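Local coordinates for protein acarbose Kinase Mak1 (Uncultured bacterium, PDB 6WB4) that phosphorylates the antidiabetic drug acarbose, probably drawing the phosphate from ATP, as a sugar kinase of the pfkB (ribokinase-like) family, at residues R153-S158 and A173-S178. Residues are numbered along the deposited sequence; the frame is centred on the assembly and turned at random.
Sequences RHVHVS and AGRSTS
The imidazole of H154 lies over the neighbouring strand, with the carbonyl oxygen of S176 against one face and a serine hydroxyl at each ring nitrogen. S176 OG sits in the ring plane, 2.7 Å from H154 ND1. S178 OG lies 2.9 Å from H154 NE2 in a nearly straight bond. Y200, on strand 200-204 beyond 176-180, sets its ring parallel to that of H154. H156 offers its edge to the same S178 hydroxyl, with H156 ND1 about 2.5 Å from S178 OG. Both histidines carry CG anti to the backbone N (chi1 near 180°), and this brings two rings from alternate positions of one strand down on a single serine.

Beneath the side chains, strands 154-157 and 176-178 run parallel at 22°. V155 N bonds S176 O at 3.1 Å, and S178 N returns to V155 O. V157 N then reaches S178 O at 2.9 Å. V155 and T177 point to the other face, where T177 packs on helix 163-172. That helix links the strands in a beta-alpha-beta crossover of the ribokinase-like core; it ends in a Schellman motif at G174. On the histidine face, helix 265-280 covers H154, H156 and S178.

A calcium ion lies about 4 Å from the H156 side chain. S178 OG has one proton to give yet bonds two ring nitrogens, so at least one histidine nitrogen must be the donor there; the shared hydroxyl would be expected to link the protonation of the two rings.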
# COMPACT_ATOMS: atom_id res chain seq x y z
N ARG B 153 18.56 -12.69 27.42
CA ARG B 153 19.76 -13.50 27.40
C ARG B 153 20.62 -13.22 26.17
O ARG B 153 21.84 -13.16 26.25
CB ARG B 153 19.40 -14.98 27.46
CG ARG B 153 20.62 -15.87 27.47
CD ARG B 153 20.28 -17.35 27.38
NE ARG B 153 21.45 -18.09 26.91
CZ ARG B 153 21.41 -19.35 26.47
NH1 ARG B 153 20.26 -20.02 26.44
NH2 ARG B 153 22.54 -19.93 26.06
N HIS B 154 19.96 -13.05 25.03
CA HIS B 154 20.64 -12.74 23.79
C HIS B 154 19.92 -11.58 23.10
O HIS B 154 18.70 -11.45 23.19
CB HIS B 154 20.69 -13.97 22.89
CG HIS B 154 21.27 -13.71 21.54
ND1 HIS B 154 22.60 -13.89 21.25
CD2 HIS B 154 20.70 -13.25 20.40
CE1 HIS B 154 22.82 -13.59 19.98
NE2 HIS B 154 21.68 -13.19 19.45
N VAL B 155 20.67 -10.74 22.40
CA VAL B 155 20.11 -9.56 21.78
C VAL B 155 20.44 -9.54 20.28
O VAL B 155 21.61 -9.45 19.90
CB VAL B 155 20.63 -8.28 22.46
CG1 VAL B 155 20.09 -7.04 21.78
CG2 VAL B 155 20.24 -8.29 23.94
N HIS B 156 19.41 -9.65 19.44
CA HIS B 156 19.58 -9.61 17.99
C HIS B 156 19.24 -8.21 17.49
O HIS B 156 18.17 -7.68 17.79
CB HIS B 156 18.73 -10.65 17.30
CG HIS B 156 18.87 -10.65 15.81
ND1 HIS B 156 19.96 -11.18 15.16
CD2 HIS B 156 18.05 -10.17 14.84
CE1 HIS B 156 19.81 -11.04 13.86
NE2 HIS B 156 18.66 -10.43 13.64
N VAL B 157 20.15 -7.61 16.75
CA VAL B 157 20.02 -6.20 16.44
C VAL B 157 19.86 -5.94 14.95
O VAL B 157 20.77 -6.18 14.15
CB VAL B 157 21.24 -5.42 16.97
CG1 VAL B 157 21.19 -3.99 16.53
CG2 VAL B 157 21.30 -5.52 18.49
N SER B 158 18.68 -5.43 14.60
CA SER B 158 18.39 -5.02 13.23
C SER B 158 19.19 -3.76 12.95
O SER B 158 19.51 -3.00 13.87
CB SER B 158 16.88 -4.77 13.03
OG SER B 158 16.12 -5.94 13.34
N ALA B 173 27.11 -4.96 28.38
CA ALA B 173 26.34 -5.58 29.45
C ALA B 173 26.63 -7.07 29.55
O ALA B 173 26.07 -7.75 30.41
CB ALA B 173 24.85 -5.34 29.24
N GLY B 174 27.47 -7.57 28.65
CA GLY B 174 27.80 -8.99 28.65
C GLY B 174 26.74 -9.93 28.07
O GLY B 174 26.68 -11.09 28.44
N ARG B 175 25.92 -9.42 27.16
CA ARG B 175 25.00 -10.29 26.42
C ARG B 175 25.66 -10.71 25.11
O ARG B 175 26.45 -9.95 24.54
CB ARG B 175 23.67 -9.59 26.13
CG ARG B 175 23.00 -8.99 27.34
CD ARG B 175 22.78 -10.07 28.40
NE ARG B 175 21.98 -9.58 29.52
CZ ARG B 175 21.66 -10.32 30.58
NH1 ARG B 175 22.07 -11.58 30.66
NH2 ARG B 175 20.92 -9.80 31.55
N SER B 176 25.35 -11.92 24.65
CA SER B 176 25.78 -12.32 23.31
C SER B 176 24.88 -11.59 22.32
O SER B 176 23.69 -11.34 22.58
CB SER B 176 25.70 -13.83 23.11
OG SER B 176 24.36 -14.28 23.24
N THR B 177 25.45 -11.23 21.19
CA THR B 177 24.77 -10.40 20.23
C THR B 177 24.81 -11.01 18.84
O THR B 177 25.72 -11.79 18.53
CB THR B 177 25.38 -8.98 20.21
OG1 THR B 177 26.81 -9.08 20.04
CG2 THR B 177 25.11 -8.28 21.54
N SER B 178 23.81 -10.69 18.03
CA SER B 178 23.81 -11.08 16.63
C SER B 178 23.26 -9.94 15.79
O SER B 178 22.68 -8.99 16.33
CB SER B 178 22.99 -12.36 16.42
OG SER B 178 21.63 -12.17 16.78